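Local atomic coordinates of capsid protein (Infectious hypodermal and hematopoietic necrosis virus, PDB entry 3N7X), a protein that forms the icosahedral shell of a shrimp densovirus from sixty copies, with calcium ions bound between neighbouring subunits. Residues A[54-59]-A[287-292]; A[72-77]-A[262-267]; A[119-124]-A[206-211]. One frame throughout, in Å; residues are numbered along the deposited sequence.

Contact 1 (A[54-59]-A[287-292]); sequences RYFEFD and ADFFLH. With CA (calcium ion), chain B.
Arg54 and Ala287 form an antiparallel hydrogen-bonded pair that joins strands 45-59 and 281-296 within one sheet of the jelly-roll beta-barrel of the capsid protein. Their backbones bond in both directions, Arg54 N to Ala287 O and Ala287 N to Arg54 O, each at 2.8 Å. From there the Arg54 side chain runs out over Phe289. Its CB sits beside Ala287 O, and CD packs against the ring, 3.8 Å from Phe289 CE2. Extended from CG to NE (chi3 178°), the chain carries the guanidinium over the ring face: Arg54 CZ stands 4.8 Å from the Phe289 centroid, 13° off the ring normal, a cation-pi contact with NH1 above the ring centre. NH2 bonds to Leu81 O, which helps to fix the group there. Phe56 approaches Phe289 from the opposite direction and meets it rim to rim, CZ to CZ at 3.6 Å, while Phe56 CE2 rests 3.6 Å from Ala287 CB. Next to this apolar cluster, Tyr55 O binds a calcium ion also held by Gln176 O of the same chain and by Glu191 OE2 of a neighbouring subunit. Two waters on the ion donate to Glu57, one to OE1 and one to OE2, both at 2.7 Å.

Contact 2 (A[72-77]-A[262-267]); sequences YCLPLH and QQIFMR
Cys73 turns its sulfur trans to the backbone nitrogen (chi1 173°), whereas Phe265 swings its ring beside its own nitrogen (chi1 -65°), and the two meet on one face of the sheet. The sulfur approaches the ring obliquely, Cys73 SG 4.5 Å from the Phe265 centroid, and Cys73 CB touches Phe265 CE1 at 3.7 Å. On the other face Met266 is bent at both chi2 and chi3, which folds its methyl back over the neighbouring strand: Met266 CE lies 3.5 Å from Tyr72 O and also packs on the CB atoms of Tyr72 and Leu74. Leu74 and Ile264 run side by side in the same direction, CB to CG1 at 3.8 Å. Three backbone bonds hold the strands: Tyr72 and Met266 exchange a reciprocal pair, and Leu74 N donates to Ile264 O at 3.1 Å. Beyond them the chain leaves the sheet through an inverse gamma turn centred on Pro75. Across from the turn, Gln263 NE2 donates to a water at 3.1 Å that His77 NE2, past the turn, contacts weakly; the same amide nitrogen bonds to Tyr324 O. Strands 70-74 and 264-268 are inner neighbours in one sheet of the jelly-roll barrel, between strands 149-153 and 179-182.

Contact 3 (A[119-124]-A[206-211]); sequences VMHSMV and GDRKAY
His121 carries the guanidinium of Arg208 over one face of its ring, while the ring of Tyr211 takes the Met120 methyl at its edge; the two pairs extend from opposite faces of the antiparallel pairing of strands 111-131 and 208-214 in the jelly-roll barrel. The Arg208 group lies nearly flat on the imidazole, with planes 24° apart and centres 4.7 Å apart, and NH1 stands above the ring, offset toward its rim. A bend at chi3 (70°) lays the end of the arginine along this face of the sheet, where Arg208 NH2 meets Val119 CG1 at 3.4 Å. NH1 is gripped from outside the chain by Pro34 O and Arg36 O of a neighbouring subunit, so the stack is held in place at a subunit interface. Val119 adds an apolar touch between its CG2 and Ala210 CB at 3.9 Å.

On the inner side Met120 CE reaches Tyr211 CE2 at 4.1 Å. The hydroxyl of Tyr211 and the ammonium of Lys209 both turn to Glu201, which pairs with Lys209 as a salt bridge.

Within the two segments Met120 and Lys209 exchange two backbone bonds of 2.8 Å, N to O in both directions, and the pairing continues with a bond between Tyr211 and Val118. Beyond His121 the strands part: Ser122 adopts backbone angles of the left-handed helical region, and ordered waters take over the bridging. Two of them donate to the same acceptor, Asp207 O; one accepts from Ser122 N and the other from Met123 N. The Ser122 hydroxyl is engaged by His35 and Gln202 of two different neighbouring subunits. A third water links the far ends, accepting from Gly206 N and donating to Met123 O, both at 3.0 Å.

How the contacts relate
From the N terminus the chain lays down 54-59, 72-77 and 119-124 in turn, then meets them again in reverse order. Segment 206-211 returns first and closes contact 3, 262-267 then closes contact 2, and 287-292 closes contact 1, so the three loops nest without crossing. Contacts 1 and 3 share one sheet, in which strands 281-296 and 111-131 are neighbours, and Asp288 N reaches Val119 O between them. Contact 2 belongs to the other sheet. Leu76 and Ile264 pack on Tyr211 to join it to contact 3, and Phe58 packs on Tyr72 and Met266 to join it to contact 1. Together they bring both sheets of the barrel into one core.

Contact 1 (A[54-59]-A[287-292])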
loop_
_atom_site.group_PDB
_atom_site.type_symbol
_atom_site.label_atom_id
_atom_site.label_comp_id
_atom_site.label_asym_id
_atom_site.label_seq_id
_atom_site.Cartn_x
_atom_site.Cartn_y
_atom_site.Cartn_z
ATOM N N ARG A 54 -72.149 -42.217 48.595
ATOM C CA ARG A 54 -72.686 -43.111 49.620
ATOM C C ARG A 54 -71.831 -43.161 50.879
ATOM O O ARG A 54 -70.682 -42.708 50.877
ATOM C CB ARG A 54 -72.809 -44.523 49.043
ATOM C CG ARG A 54 -73.757 -44.581 47.875
ATOM C CD ARG A 54 -73.723 -45.888 47.120
ATOM N NE ARG A 54 -74.721 -45.838 46.055
ATOM C CZ ARG A 54 -74.764 -46.655 45.006
ATOM N NH1 ARG A 54 -73.856 -47.614 44.860
ATOM N NH2 ARG A 54 -75.709 -46.493 44.089
ATOM N N TYR A 55 -72.404 -43.699 51.956
ATOM C CA TYR A 55 -71.678 -43.862 53.212
ATOM C C TYR A 55 -71.490 -45.358 53.411
ATOM O O TYR A 55 -72.445 -46.130 53.254
ATOM C CB TYR A 55 -72.467 -43.363 54.426
ATOM C CG TYR A 55 -72.801 -41.894 54.489
ATOM C CD1 TYR A 55 -71.839 -40.917 54.243
ATOM C CD2 TYR A 55 -74.080 -41.482 54.865
ATOM C CE1 TYR A 55 -72.147 -39.561 54.373
ATOM C CE2 TYR A 55 -74.396 -40.136 55.000
ATOM C CZ TYR A 55 -73.430 -39.180 54.754
ATOM O OH TYR A 55 -73.758 -37.850 54.897
ATOM N N PHE A 56 -70.273 -45.764 53.756
ATOM C CA PHE A 56 -69.986 -47.169 54.017
ATOM C C PHE A 56 -69.391 -47.288 55.415
ATOM O O PHE A 56 -68.672 -46.389 55.872
ATOM C CB PHE A 56 -68.973 -47.736 53.014
ATOM C CG PHE A 56 -69.500 -47.880 51.610
ATOM C CD1 PHE A 56 -70.865 -47.961 51.358
ATOM C CD2 PHE A 56 -68.613 -48.002 50.538
ATOM C CE1 PHE A 56 -71.341 -48.162 50.061
ATOM C CE2 PHE A 56 -69.076 -48.205 49.237
ATOM C CZ PHE A 56 -70.443 -48.285 48.997
ATOM N N GLU A 57 -69.699 -48.389 56.097
ATOM C CA GLU A 57 -69.160 -48.634 57.430
ATOM C C GLU A 57 -68.502 -50.006 57.412
ATOM O O GLU A 57 -68.941 -50.899 56.688
ATOM C CB GLU A 57 -70.258 -48.612 58.496
ATOM C CG GLU A 57 -71.015 -47.302 58.621
ATOM C CD GLU A 57 -72.134 -47.180 57.602
ATOM O OE1 GLU A 57 -72.834 -48.192 57.376
ATOM O OE2 GLU A 57 -72.325 -46.078 57.037
ATOM N N PHE A 58 -67.455 -50.174 58.210
ATOM C CA PHE A 58 -66.738 -51.441 58.259
ATOM C C PHE A 58 -66.249 -51.762 59.660
ATOM O O PHE A 58 -65.978 -50.858 60.452
ATOM C CB PHE A 58 -65.493 -51.387 57.370
ATOM C CG PHE A 58 -65.770 -51.087 55.929
ATOM C CD1 PHE A 58 -66.267 -52.071 55.082
ATOM C CD2 PHE A 58 -65.503 -49.821 55.410
ATOM C CE1 PHE A 58 -66.493 -51.803 53.737
ATOM C CE2 PHE A 58 -65.726 -49.541 54.066
ATOM C CZ PHE A 58 -66.221 -50.533 53.226
ATOM N N ASP A 59 -66.130 -53.053 59.951
ATOM C CA ASP A 59 -65.578 -53.505 61.221
ATOM C C ASP A 59 -64.576 -54.590 60.832
ATOM O O ASP A 59 -64.260 -54.734 59.654
ATOM C CB ASP A 59 -66.654 -54.052 62.169
ATOM C CG ASP A 59 -67.407 -55.232 61.597
ATOM O OD1 ASP A 59 -66.897 -55.898 60.670
ATOM O OD2 ASP A 59 -68.516 -55.504 62.096
ATOM N N ALA A 287 -68.111 -42.665 49.824
ATOM C CA ALA A 287 -67.713 -43.312 48.587
ATOM C C ALA A 287 -68.416 -42.661 47.408
ATOM O O ALA A 287 -69.644 -42.681 47.321
ATOM C CB ALA A 287 -68.044 -44.797 48.648
ATOM N N ASP A 288 -67.634 -42.075 46.509
ATOM C CA ASP A 288 -68.193 -41.421 45.336
ATOM C C ASP A 288 -68.057 -42.345 44.130
ATOM O O ASP A 288 -66.976 -42.872 43.855
ATOM C CB ASP A 288 -67.490 -40.079 45.100
ATOM C CG ASP A 288 -67.669 -39.108 46.274
ATOM O OD1 ASP A 288 -68.659 -39.255 47.033
ATOM O OD2 ASP A 288 -66.829 -38.189 46.431
ATOM N N PHE A 289 -69.170 -42.544 43.428
ATOM C CA PHE A 289 -69.233 -43.429 42.268
ATOM C C PHE A 289 -69.511 -42.700 40.974
ATOM O O PHE A 289 -70.188 -41.672 40.963
ATOM C CB PHE A 289 -70.359 -44.452 42.437
ATOM C CG PHE A 289 -70.129 -45.448 43.530
ATOM C CD1 PHE A 289 -69.798 -46.766 43.224
ATOM C CD2 PHE A 289 -70.274 -45.084 44.867
ATOM C CE1 PHE A 289 -69.617 -47.713 44.237
ATOM C CE2 PHE A 289 -70.094 -46.019 45.886
ATOM C CZ PHE A 289 -69.766 -47.337 45.571
ATOM N N PHE A 290 -69.015 -43.259 39.876
ATOM C CA PHE A 290 -69.263 -42.686 38.563
ATOM C C PHE A 290 -69.155 -43.776 37.499
ATOM O O PHE A 290 -68.405 -44.745 37.654
ATOM C CB PHE A 290 -68.259 -41.573 38.238
ATOM C CG PHE A 290 -66.907 -42.083 37.837
ATOM C CD1 PHE A 290 -65.956 -42.414 38.804
ATOM C CD2 PHE A 290 -66.608 -42.306 36.494
ATOM C CE1 PHE A 290 -64.726 -42.966 38.440
ATOM C CE2 PHE A 290 -65.382 -42.859 36.117
ATOM C CZ PHE A 290 -64.439 -43.190 37.095
ATOM N N LEU A 291 -69.916 -43.608 36.424
ATOM C CA LEU A 291 -69.890 -44.540 35.312
ATOM C C LEU A 291 -70.241 -43.785 34.038
ATOM O O LEU A 291 -71.184 -42.989 34.012
ATOM C CB LEU A 291 -70.875 -45.686 35.535
ATOM C CG LEU A 291 -70.933 -46.700 34.382
ATOM C CD1 LEU A 291 -71.286 -48.078 34.918
ATOM C CD2 LEU A 291 -71.945 -46.241 33.334
ATOM N N HIS A 292 -69.457 -44.025 32.989
ATOM C CA HIS A 292 -69.673 -43.386 31.699
ATOM C C HIS A 292 -70.297 -44.403 30.759
ATOM O O HIS A 292 -69.665 -45.391 30.377
ATOM C CB HIS A 292 -68.354 -42.865 31.117
ATOM C CG HIS A 292 -67.715 -41.792 31.945
ATOM N ND1 HIS A 292 -68.374 -40.631 32.300
ATOM C CD2 HIS A 292 -66.482 -41.708 32.502
ATOM C CE1 HIS A 292 -67.576 -39.880 33.039
ATOM N NE2 HIS A 292 -66.422 -40.511 33.177
HETATM CA CA CA B . -74.728 -46.918 53.355
HETATM O O HOH W 1 -74.629 -46.053 55.606
HETATM O O HOH W 2 -73.721 -48.509 54.811
HETATM O O HOH W 3 -75.002 -46.488 50.996
#

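Contact 2 (A[72-77]-A[262-267])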
loop_
_atom_site.group_PDB
_atom_site.type_symbol
_atom_site.label_atom_id
_atom_site.label_comp_id
_atom_site.label_asym_id
_atom_site.label_seq_id
_atom_site.Cartn_x
_atom_site.Cartn_y
_atom_site.Cartn_z
ATOM N N TYR A 72 -65.268 -57.812 53.465
ATOM C CA TYR A 72 -66.319 -57.093 52.769
ATOM C C TYR A 72 -65.869 -57.021 51.327
ATOM O O TYR A 72 -64.681 -56.862 51.051
ATOM C CB TYR A 72 -66.481 -55.674 53.304
ATOM C CG TYR A 72 -67.006 -55.595 54.710
ATOM C CD1 TYR A 72 -66.141 -55.642 55.802
ATOM C CD2 TYR A 72 -68.373 -55.458 54.953
ATOM C CE1 TYR A 72 -66.626 -55.551 57.105
ATOM C CE2 TYR A 72 -68.868 -55.366 56.248
ATOM C CZ TYR A 72 -67.992 -55.413 57.320
ATOM O OH TYR A 72 -68.481 -55.321 58.605
ATOM N N CYS A 73 -66.814 -57.142 50.406
ATOM C CA CYS A 73 -66.483 -57.078 48.996
ATOM C C CYS A 73 -67.176 -55.897 48.333
ATOM O O CYS A 73 -68.330 -55.600 48.635
ATOM C CB CYS A 73 -66.899 -58.378 48.301
ATOM S SG CYS A 73 -66.716 -58.352 46.496
ATOM N N LEU A 74 -66.461 -55.210 47.449
ATOM C CA LEU A 74 -67.036 -54.091 46.714
ATOM C C LEU A 74 -66.888 -54.419 45.234
ATOM O O LEU A 74 -65.826 -54.220 44.643
ATOM C CB LEU A 74 -66.313 -52.780 47.038
ATOM C CG LEU A 74 -66.786 -51.571 46.216
ATOM C CD1 LEU A 74 -68.300 -51.443 46.273
ATOM C CD2 LEU A 74 -66.132 -50.311 46.745
ATOM N N PRO A 75 -67.955 -54.944 44.618
ATOM C CA PRO A 75 -67.957 -55.315 43.201
ATOM C C PRO A 75 -68.145 -54.129 42.257
ATOM O O PRO A 75 -69.246 -53.884 41.764
ATOM C CB PRO A 75 -69.106 -56.312 43.123
ATOM C CG PRO A 75 -70.096 -55.715 44.070
ATOM C CD PRO A 75 -69.241 -55.285 45.255
ATOM N N LEU A 76 -67.059 -53.405 42.002
ATOM C CA LEU A 76 -67.093 -52.239 41.125
ATOM C C LEU A 76 -67.522 -52.556 39.710
ATOM O O LEU A 76 -67.915 -51.661 38.972
ATOM C CB LEU A 76 -65.722 -51.583 41.050
ATOM C CG LEU A 76 -65.135 -51.118 42.369
ATOM C CD1 LEU A 76 -63.863 -50.352 42.098
ATOM C CD2 LEU A 76 -66.147 -50.245 43.085
ATOM N N HIS A 77 -67.427 -53.823 39.326
ATOM C CA HIS A 77 -67.798 -54.231 37.980
ATOM C C HIS A 77 -69.303 -54.426 37.791
ATOM O O HIS A 77 -69.762 -54.655 36.669
ATOM C CB HIS A 77 -67.064 -55.522 37.605
ATOM C CG HIS A 77 -67.235 -56.619 38.608
ATOM N ND1 HIS A 77 -67.568 -57.909 38.251
ATOM C CD2 HIS A 77 -67.121 -56.619 39.957
ATOM C CE1 HIS A 77 -67.655 -58.656 39.337
ATOM N NE2 HIS A 77 -67.388 -57.897 40.386
ATOM N N GLN A 262 -59.284 -56.919 39.151
ATOM C CA GLN A 262 -59.635 -57.408 40.480
ATOM C C GLN A 262 -60.563 -56.486 41.260
ATOM O O GLN A 262 -60.385 -55.265 41.250
ATOM C CB GLN A 262 -58.358 -57.609 41.302
ATOM C CG GLN A 262 -57.370 -58.555 40.669
ATOM C CD GLN A 262 -57.910 -59.957 40.589
ATOM O OE1 GLN A 262 -57.584 -60.705 39.672
ATOM N NE2 GLN A 262 -58.738 -60.328 41.558
ATOM N N GLN A 263 -61.557 -57.070 41.929
ATOM C CA GLN A 263 -62.457 -56.280 42.761
ATOM C C GLN A 263 -61.749 -56.239 44.110
ATOM O O GLN A 263 -60.793 -56.984 44.330
ATOM C CB GLN A 263 -63.847 -56.931 42.894
ATOM C CG GLN A 263 -63.867 -58.362 43.417
ATOM C CD GLN A 263 -63.860 -59.401 42.303
ATOM O OE1 GLN A 263 -62.877 -59.549 41.577
ATOM N NE2 GLN A 263 -64.966 -60.121 42.164
ATOM N N ILE A 264 -62.196 -55.381 45.016
ATOM C CA ILE A 264 -61.521 -55.290 46.300
ATOM C C ILE A 264 -62.255 -55.932 47.466
ATOM O O ILE A 264 -63.472 -56.102 47.439
ATOM C CB ILE A 264 -61.214 -53.823 46.648
ATOM C CG1 ILE A 264 -62.509 -53.020 46.706
ATOM C CG2 ILE A 264 -60.287 -53.230 45.602
ATOM C CD1 ILE A 264 -62.290 -51.569 47.050
ATOM N N PHE A 265 -61.483 -56.294 48.485
ATOM C CA PHE A 265 -61.995 -56.912 49.699
ATOM C C PHE A 265 -61.445 -56.099 50.862
ATOM O O PHE A 265 -60.309 -55.630 50.803
ATOM C CB PHE A 265 -61.524 -58.361 49.771
ATOM C CG PHE A 265 -62.083 -59.222 48.677
ATOM C CD1 PHE A 265 -63.370 -59.740 48.771
ATOM C CD2 PHE A 265 -61.340 -59.481 47.529
ATOM C CE1 PHE A 265 -63.913 -60.505 47.735
ATOM C CE2 PHE A 265 -61.871 -60.240 46.490
ATOM C CZ PHE A 265 -63.161 -60.754 46.595
ATOM N N MET A 266 -62.240 -55.924 51.914
ATOM C CA MET A 266 -61.795 -55.112 53.044
ATOM C C MET A 266 -62.223 -55.619 54.403
ATOM O O MET A 266 -63.042 -56.526 54.519
ATOM C CB MET A 266 -62.333 -53.689 52.908
ATOM C CG MET A 266 -62.075 -53.040 51.576
ATOM S SD MET A 266 -63.512 -52.080 51.068
ATOM C CE MET A 266 -64.641 -53.424 50.684
ATOM N N ARG A 267 -61.656 -54.987 55.426
ATOM C CA ARG A 267 -61.956 -55.266 56.824
ATOM C C ARG A 267 -61.144 -54.291 57.655
ATOM O O ARG A 267 -59.995 -53.993 57.326
ATOM C CB ARG A 267 -61.581 -56.700 57.215
ATOM C CG ARG A 267 -60.105 -56.924 57.496
ATOM C CD ARG A 267 -59.864 -58.314 58.060
ATOM N NE ARG A 267 -58.450 -58.553 58.332
ATOM C CZ ARG A 267 -57.964 -59.677 58.848
ATOM N NH1 ARG A 267 -58.778 -60.679 59.152
ATOM N NH2 ARG A 267 -56.661 -59.799 59.061
HETATM O O HOH W 4 -67.894 -59.767 43.132
#

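Contact 3 (A[119-124]-A[206-211])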
loop_
_atom_site.group_PDB
_atom_site.type_symbol
_atom_site.label_atom_id
_atom_site.label_comp_id
_atom_site.label_asym_id
_atom_site.label_seq_id
_atom_site.Cartn_x
_atom_site.Cartn_y
_atom_site.Cartn_z
ATOM N N VAL A 119 -64.187 -43.724 44.637
ATOM C CA VAL A 119 -63.147 -43.071 45.397
ATOM C C VAL A 119 -63.676 -43.039 46.815
ATOM O O VAL A 119 -64.732 -42.464 47.070
ATOM C CB VAL A 119 -62.900 -41.618 44.949
ATOM C CG1 VAL A 119 -61.773 -41.017 45.774
ATOM C CG2 VAL A 119 -62.544 -41.577 43.486
ATOM N N MET A 120 -62.970 -43.684 47.731
ATOM C CA MET A 120 -63.392 -43.666 49.121
ATOM C C MET A 120 -62.496 -42.659 49.815
ATOM O O MET A 120 -61.289 -42.622 49.566
ATOM C CB MET A 120 -63.231 -45.042 49.759
ATOM C CG MET A 120 -64.119 -46.109 49.142
ATOM S SD MET A 120 -64.073 -47.664 50.065
ATOM C CE MET A 120 -62.395 -48.250 49.712
ATOM N N HIS A 121 -63.087 -41.829 50.669
ATOM C CA HIS A 121 -62.317 -40.823 51.376
ATOM C C HIS A 121 -62.996 -40.416 52.672
ATOM O O HIS A 121 -64.029 -40.971 53.045
ATOM C CB HIS A 121 -62.134 -39.580 50.491
ATOM C CG HIS A 121 -63.417 -38.890 50.131
ATOM N ND1 HIS A 121 -64.171 -39.238 49.029
ATOM C CD2 HIS A 121 -64.080 -37.869 50.729
ATOM C CE1 HIS A 121 -65.241 -38.461 48.962
ATOM N NE2 HIS A 121 -65.208 -37.622 49.983
ATOM N N SER A 122 -62.391 -39.450 53.358
ATOM C CA SER A 122 -62.936 -38.912 54.595
ATOM C C SER A 122 -63.251 -39.951 55.663
ATOM O O SER A 122 -64.295 -39.885 56.314
ATOM C CB SER A 122 -64.202 -38.119 54.279
ATOM O OG SER A 122 -63.917 -37.073 53.373
ATOM N N MET A 123 -62.350 -40.906 55.858
ATOM C CA MET A 123 -62.578 -41.932 56.860
ATOM C C MET A 123 -62.721 -41.374 58.273
ATOM O O MET A 123 -62.006 -40.451 58.665
ATOM C CB MET A 123 -61.440 -42.943 56.863
ATOM C CG MET A 123 -61.572 -43.957 57.977
ATOM S SD MET A 123 -60.182 -45.074 58.041
ATOM C CE MET A 123 -60.444 -45.995 56.507
ATOM N N VAL A 124 -63.652 -41.950 59.030
ATOM C CA VAL A 124 -63.882 -41.563 60.414
ATOM C C VAL A 124 -63.811 -42.835 61.255
ATOM O O VAL A 124 -64.733 -43.647 61.244
ATOM C CB VAL A 124 -65.267 -40.921 60.602
ATOM C CG1 VAL A 124 -65.495 -40.603 62.073
ATOM C CG2 VAL A 124 -65.369 -39.657 59.767
ATOM N N GLY A 206 -57.684 -39.027 56.078
ATOM C CA GLY A 206 -56.962 -38.217 55.112
ATOM C C GLY A 206 -56.680 -38.889 53.778
ATOM O O GLY A 206 -56.407 -38.211 52.790
ATOM N N ASP A 207 -56.738 -40.216 53.735
ATOM C CA ASP A 207 -56.472 -40.925 52.490
ATOM C C ASP A 207 -57.634 -40.858 51.519
ATOM O O ASP A 207 -58.774 -40.611 51.905
ATOM C CB ASP A 207 -56.184 -42.411 52.741
ATOM C CG ASP A 207 -54.842 -42.655 53.396
ATOM O OD1 ASP A 207 -54.017 -41.715 53.457
ATOM O OD2 ASP A 207 -54.612 -43.804 53.841
ATOM N N ARG A 208 -57.313 -41.079 50.250
ATOM C CA ARG A 208 -58.299 -41.140 49.179
ATOM C C ARG A 208 -57.918 -42.428 48.462
ATOM O O ARG A 208 -56.760 -42.610 48.094
ATOM C CB ARG A 208 -58.179 -39.961 48.214
ATOM C CG ARG A 208 -58.648 -38.634 48.771
ATOM C CD ARG A 208 -58.619 -37.556 47.700
ATOM N NE ARG A 208 -59.651 -37.756 46.687
ATOM C CZ ARG A 208 -60.924 -37.386 46.826
ATOM N NH1 ARG A 208 -61.338 -36.793 47.945
ATOM N NH2 ARG A 208 -61.783 -37.598 45.839
ATOM N N LYS A 209 -58.874 -43.334 48.299
ATOM C CA LYS A 209 -58.604 -44.599 47.628
ATOM C C LYS A 209 -59.494 -44.703 46.410
ATOM O O LYS A 209 -60.716 -44.829 46.521
ATOM C CB LYS A 209 -58.862 -45.770 48.575
ATOM C CG LYS A 209 -57.958 -45.774 49.801
ATOM C CD LYS A 209 -56.490 -45.881 49.406
ATOM C CE LYS A 209 -55.600 -45.987 50.638
ATOM N NZ LYS A 209 -54.155 -46.140 50.295
ATOM N N ALA A 210 -58.872 -44.645 45.241
ATOM C CA ALA A 210 -59.613 -44.703 43.993
ATOM C C ALA A 210 -59.387 -45.997 43.235
ATOM O O ALA A 210 -58.253 -46.452 43.078
ATOM C CB ALA A 210 -59.236 -43.520 43.123
ATOM N N TYR A 211 -60.483 -46.584 42.770
ATOM C CA TYR A 211 -60.428 -47.821 42.011
ATOM C C TYR A 211 -61.334 -47.625 40.818
ATOM O O TYR A 211 -62.465 -47.154 40.958
ATOM C CB TYR A 211 -60.913 -48.986 42.873
ATOM C CG TYR A 211 -60.119 -49.119 44.151
ATOM C CD1 TYR A 211 -58.835 -49.673 44.147
ATOM C CD2 TYR A 211 -60.618 -48.619 45.357
ATOM C CE1 TYR A 211 -58.065 -49.718 45.314
ATOM C CE2 TYR A 211 -59.856 -48.658 46.526
ATOM C CZ TYR A 211 -58.583 -49.206 46.497
ATOM O OH TYR A 211 -57.829 -49.220 47.650
HETATM O O HOH W 5 -59.902 -38.156 52.648
HETATM O O HOH W 6 -59.674 -41.207 54.532
HETATM O O HOH W 7 -60.467 -38.379 57.123
#